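Local coordinates for protein putative hydrogenase (Pyrococcus furiosus, PDB 3LYU) that is a putative hydrogenase, probably an oxidoreductase that as a whole binds FAD and a [2Fe-2S] cluster, of which this chain is one alpha-beta domain, at residues V13-F18 and K38-I43; F18-A23 and G44-T49. All coordinates share one frame; numbering follows the deposited sequence.

Contact 1. Residues V13-F18 and K38-I43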
# COMPACT_ATOMS: atom_id res chain seq x y z
N VAL B 13 -10.27 2.90 -7.47
CA VAL B 13 -10.26 2.00 -8.61
C VAL B 13 -9.75 2.73 -9.84
O VAL B 13 -9.88 3.95 -9.94
CB VAL B 13 -11.70 1.44 -8.84
CG1 VAL B 13 -12.58 2.51 -9.48
CG2 VAL B 13 -11.65 0.18 -9.65
N PRO B 14 -9.12 2.00 -10.78
CA PRO B 14 -8.59 2.58 -12.01
C PRO B 14 -9.68 2.80 -13.06
O PRO B 14 -10.56 1.96 -13.25
CB PRO B 14 -7.55 1.55 -12.46
CG PRO B 14 -8.16 0.28 -12.01
CD PRO B 14 -8.63 0.62 -10.62
N MSE B 15 -9.61 3.94 -13.75
CA MSE B 15 -10.60 4.27 -14.77
C MSE B 15 -10.15 3.96 -16.19
O MSE B 15 -9.71 4.84 -16.91
CB MSE B 15 -10.95 5.75 -14.66
CG MSE B 15 -11.88 6.07 -13.49
SE MSE B 15 -13.55 5.07 -13.62
CE MSE B 15 -13.58 4.20 -11.93
N GLU B 16 -10.26 2.69 -16.60
CA GLU B 16 -9.84 2.27 -17.93
C GLU B 16 -10.91 1.47 -18.63
O GLU B 16 -11.93 1.12 -18.04
CB GLU B 16 -8.59 1.40 -17.85
CG GLU B 16 -7.46 2.01 -17.06
CD GLU B 16 -6.20 1.18 -17.13
OE1 GLU B 16 -6.29 -0.06 -16.95
OE2 GLU B 16 -5.13 1.77 -17.35
N LYS B 17 -10.67 1.18 -19.91
CA LYS B 17 -11.61 0.38 -20.67
C LYS B 17 -11.11 -1.05 -20.57
O LYS B 17 -10.13 -1.41 -21.23
CB LYS B 17 -11.64 0.81 -22.14
CG LYS B 17 -12.32 2.14 -22.39
CD LYS B 17 -12.62 2.30 -23.87
CE LYS B 17 -13.22 3.66 -24.17
NZ LYS B 17 -13.59 3.81 -25.62
N PHE B 18 -11.75 -1.85 -19.74
CA PHE B 18 -11.37 -3.24 -19.58
C PHE B 18 -12.23 -4.06 -20.54
O PHE B 18 -11.91 -5.20 -20.87
CB PHE B 18 -11.58 -3.72 -18.14
CG PHE B 18 -10.80 -2.93 -17.11
CD1 PHE B 18 -11.28 -1.71 -16.65
CD2 PHE B 18 -9.59 -3.42 -16.61
CE1 PHE B 18 -10.57 -0.98 -15.69
CE2 PHE B 18 -8.87 -2.70 -15.66
CZ PHE B 18 -9.36 -1.47 -15.19
N LYS B 38 -21.10 3.04 -12.47
CA LYS B 38 -21.66 4.13 -13.26
C LYS B 38 -20.56 4.79 -14.08
O LYS B 38 -20.72 5.04 -15.27
CB LYS B 38 -22.32 5.14 -12.33
CG LYS B 38 -23.11 6.21 -13.03
CD LYS B 38 -23.81 7.07 -12.01
CE LYS B 38 -24.59 8.19 -12.66
NZ LYS B 38 -25.14 9.11 -11.62
N ALA B 39 -19.43 5.04 -13.42
CA ALA B 39 -18.28 5.68 -14.06
C ALA B 39 -17.58 4.77 -15.08
O ALA B 39 -17.02 5.26 -16.06
CB ALA B 39 -17.30 6.11 -13.00
N TRP B 40 -17.59 3.46 -14.85
CA TRP B 40 -16.96 2.55 -15.80
C TRP B 40 -17.76 2.48 -17.09
O TRP B 40 -17.19 2.35 -18.16
CB TRP B 40 -16.83 1.15 -15.21
CG TRP B 40 -15.58 0.96 -14.41
CD1 TRP B 40 -14.40 1.65 -14.54
CD2 TRP B 40 -15.33 -0.05 -13.43
NE1 TRP B 40 -13.44 1.12 -13.71
CE2 TRP B 40 -13.98 0.08 -13.01
CE3 TRP B 40 -16.13 -1.07 -12.86
CZ2 TRP B 40 -13.40 -0.77 -12.06
CZ3 TRP B 40 -15.55 -1.91 -11.91
CH2 TRP B 40 -14.19 -1.76 -11.52
N GLN B 41 -19.08 2.55 -16.99
CA GLN B 41 -19.95 2.49 -18.15
C GLN B 41 -19.69 3.72 -19.01
O GLN B 41 -19.48 3.61 -20.21
CB GLN B 41 -21.42 2.45 -17.71
CG GLN B 41 -22.43 2.20 -18.83
CD GLN B 41 -22.47 0.75 -19.32
OE1 GLN B 41 -23.17 0.43 -20.29
NE2 GLN B 41 -21.73 -0.14 -18.66
N GLU B 42 -19.68 4.89 -18.38
CA GLU B 42 -19.44 6.17 -19.08
C GLU B 42 -18.07 6.21 -19.78
O GLU B 42 -17.91 6.87 -20.81
CB GLU B 42 -19.55 7.33 -18.08
CG GLU B 42 -19.73 8.70 -18.70
CD GLU B 42 -21.05 8.82 -19.42
OE1 GLU B 42 -22.07 8.31 -18.87
OE2 GLU B 42 -21.09 9.43 -20.52
N ILE B 43 -17.10 5.52 -19.19
CA ILE B 43 -15.73 5.46 -19.72
C ILE B 43 -15.60 4.51 -20.91
O ILE B 43 -14.56 4.46 -21.56
CB ILE B 43 -14.72 5.07 -18.58
CG1 ILE B 43 -13.85 6.28 -18.25
CG2 ILE B 43 -13.85 3.89 -18.97
CD1 ILE B 43 -14.63 7.52 -17.81
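The indole N-H of W40 is spent on a loop carbonyl. NE1 donates to P14 O over 3.0 Å, and the N-H...O angle of 173° makes the bond nearly straight. The oxygen lies in the plane of the indole, at its edge. Seen from P14, the donor is tilted 18° from the carbonyl plane. This is the one hydrogen bond between V13-F18 and K38-I43, and it fixes the turn of the indole against the loop.

Selenomethionine M15 meets the pyrrole side of the same ring. Its SE sits 3.6 Å from W40 CD1, and its CE comes equally near to W40 NE1. The approach to the five-membered ring is oblique, a Met-aromatic contact. The bends at chi2 and chi3 bring the end of M15 back to the helix, where SE also touches A39 CB at 3.9 Å. F18 turns its ring edge to the indole face. The pair is an offset edge-to-face stack, with planes at 68°.

This is packing between the irregular segment that leads into strand 20-26 and the C-terminal part of helix 29-42, in a domain built round a parallel sheet. W40 also meets F112 edge-to-face. M15 and A39 both pack on their counterparts in the second subunit, so the contact borders a subunit interface.

Past W40 the contact turns to I43. I43 CG2 reaches E16 O at 3.5 Å. The extended chain of K17 runs beside the I43 backbone, its CG 3.3 Å from I43 O. E16 OE2 forms a salt bridge with K121 NZ of the third subunit.

Contact 2. Residues F18-A23 and G44-T49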
# COMPACT_ATOMS: atom_id res chain seq x y z
N PHE B 18 -11.75 -1.85 -19.74
CA PHE B 18 -11.37 -3.24 -19.58
C PHE B 18 -12.23 -4.06 -20.54
O PHE B 18 -11.91 -5.20 -20.87
CB PHE B 18 -11.58 -3.72 -18.14
CG PHE B 18 -10.80 -2.93 -17.11
CD1 PHE B 18 -11.28 -1.71 -16.65
CD2 PHE B 18 -9.59 -3.42 -16.61
CE1 PHE B 18 -10.57 -0.98 -15.69
CE2 PHE B 18 -8.87 -2.70 -15.66
CZ PHE B 18 -9.36 -1.47 -15.19
N GLY B 19 -13.33 -3.45 -20.98
CA GLY B 19 -14.23 -4.11 -21.88
C GLY B 19 -15.53 -4.42 -21.19
O GLY B 19 -16.26 -3.50 -20.83
N LYS B 20 -15.82 -5.70 -21.01
CA LYS B 20 -17.05 -6.13 -20.36
C LYS B 20 -16.77 -6.42 -18.89
O LYS B 20 -15.98 -7.30 -18.57
CB LYS B 20 -17.61 -7.38 -21.05
CG LYS B 20 -19.02 -7.72 -20.60
CD LYS B 20 -19.62 -8.83 -21.44
CE LYS B 20 -21.05 -9.11 -21.03
NZ LYS B 20 -21.65 -10.18 -21.88
N ILE B 21 -17.43 -5.67 -18.01
CA ILE B 21 -17.20 -5.80 -16.58
C ILE B 21 -18.41 -6.30 -15.78
O ILE B 21 -19.54 -5.88 -16.00
CB ILE B 21 -16.74 -4.44 -15.96
CG1 ILE B 21 -15.54 -3.88 -16.74
CG2 ILE B 21 -16.38 -4.62 -14.48
CD1 ILE B 21 -15.17 -2.46 -16.39
N LEU B 22 -18.15 -7.21 -14.85
CA LEU B 22 -19.18 -7.74 -14.00
C LEU B 22 -18.92 -7.12 -12.63
O LEU B 22 -18.02 -7.56 -11.90
CB LEU B 22 -19.09 -9.26 -13.91
CG LEU B 22 -20.01 -9.86 -12.85
CD1 LEU B 22 -21.45 -9.41 -13.08
CD2 LEU B 22 -19.92 -11.36 -12.87
N ALA B 23 -19.68 -6.09 -12.29
CA ALA B 23 -19.53 -5.43 -11.00
C ALA B 23 -20.55 -6.03 -10.02
O ALA B 23 -21.75 -5.87 -10.20
CB ALA B 23 -19.73 -3.94 -11.16
N GLY B 44 -16.65 3.77 -21.20
CA GLY B 44 -16.61 2.87 -22.34
C GLY B 44 -16.60 1.39 -22.03
O GLY B 44 -16.24 0.58 -22.89
N ASN B 45 -16.98 1.04 -20.80
CA ASN B 45 -17.02 -0.35 -20.36
C ASN B 45 -18.44 -0.90 -20.39
O ASN B 45 -19.39 -0.20 -20.06
CB ASN B 45 -16.46 -0.47 -18.94
CG ASN B 45 -15.00 -0.15 -18.86
OD1 ASN B 45 -14.17 -0.83 -19.45
ND2 ASN B 45 -14.66 0.91 -18.14
N ASP B 46 -18.59 -2.16 -20.78
CA ASP B 46 -19.89 -2.81 -20.81
C ASP B 46 -20.06 -3.46 -19.44
O ASP B 46 -19.83 -4.66 -19.29
CB ASP B 46 -19.93 -3.88 -21.90
CG ASP B 46 -21.21 -4.69 -21.88
OD1 ASP B 46 -22.28 -4.12 -22.18
OD2 ASP B 46 -21.16 -5.89 -21.56
N VAL B 47 -20.44 -2.68 -18.44
CA VAL B 47 -20.59 -3.23 -17.11
C VAL B 47 -22.02 -3.69 -16.82
O VAL B 47 -22.99 -3.01 -17.15
CB VAL B 47 -20.11 -2.21 -16.03
CG1 VAL B 47 -20.88 -0.93 -16.14
CG2 VAL B 47 -20.26 -2.81 -14.63
N THR B 48 -22.13 -4.88 -16.24
CA THR B 48 -23.42 -5.43 -15.87
C THR B 48 -23.25 -5.68 -14.37
O THR B 48 -22.32 -6.39 -13.95
CB THR B 48 -23.71 -6.77 -16.57
OG1 THR B 48 -22.99 -7.81 -15.90
CG2 THR B 48 -23.26 -6.72 -18.03
N THR B 49 -24.13 -5.09 -13.57
CA THR B 49 -24.02 -5.24 -12.12
C THR B 49 -24.90 -6.33 -11.57
O THR B 49 -25.97 -6.63 -12.09
CB THR B 49 -24.38 -3.92 -11.38
OG1 THR B 49 -25.71 -3.52 -11.71
CG2 THR B 49 -23.40 -2.81 -11.74
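N45 OD1 takes two backbone N-H groups from the start of F18-A23, just before two parallel strands pair. The strands, 20-26 and 46-54, are joined by helix 29-42 in a beta-alpha-beta unit. F18 N lies 2.6 Å from N45 OD1, and G19 N 3.1 Å from it. Both donors lie in the carbonyl plane of the amide. N45 ND2 donates to E16 O and W40 O, so both ends of this buried amide are held. Replacing N45 with alanine would remove the amide, and is likely to leave F18 N and G19 N without their shared acceptor and E16 O and W40 O without their donor.

The strand pairing follows at once. Its backbone hydrogen bonds run from D46 N to G19 O, I21 N to D46 O, T48 N to I21 O and A23 N to T48 O.

The tight part is the sheet face carrying I21, V47, A23 and T49, which helix 29-42 covers. I21 CD1 packs 3.4 Å from N45 CG, and A23 CB lies 3.7 Å from V47 CG2. I21 also touches W40, and A23 touches V33. T49 OG1 is hydrogen-bonded to H71 ND1.

The more open part is the K20 and D46 end of the opposite face, where both residues are partly exposed. Their side chains run side by side, each with CG anti to the backbone N (chi1 -169° and 174°). The charged ends do not pair: K20 NZ forms a salt bridge with E106 and a cation-pi contact with W108. Farther along this face the cover is closer, and L22 CD1 rests 3.6 Å from T48 OG1.

In the fold
From the N terminus the chain runs through V13-F18, which leads into strand 20-26. Helix 29-42 comes next, and at its end K38-I43 returns to the entry segment. Contact 1 closes that loop. The chain then enters strand 46-54 through G44-T49. This segment pairs with F18-A23, and contact 2 closes the second loop. The two loops cross, since their segments alternate along the chain, and F18 belongs to both. Their centres are about 8 Å apart, and N45 joins the two contacts. Together they tie the entry segment, helix 29-42 and two neighbouring strands at one end of the parallel sheet.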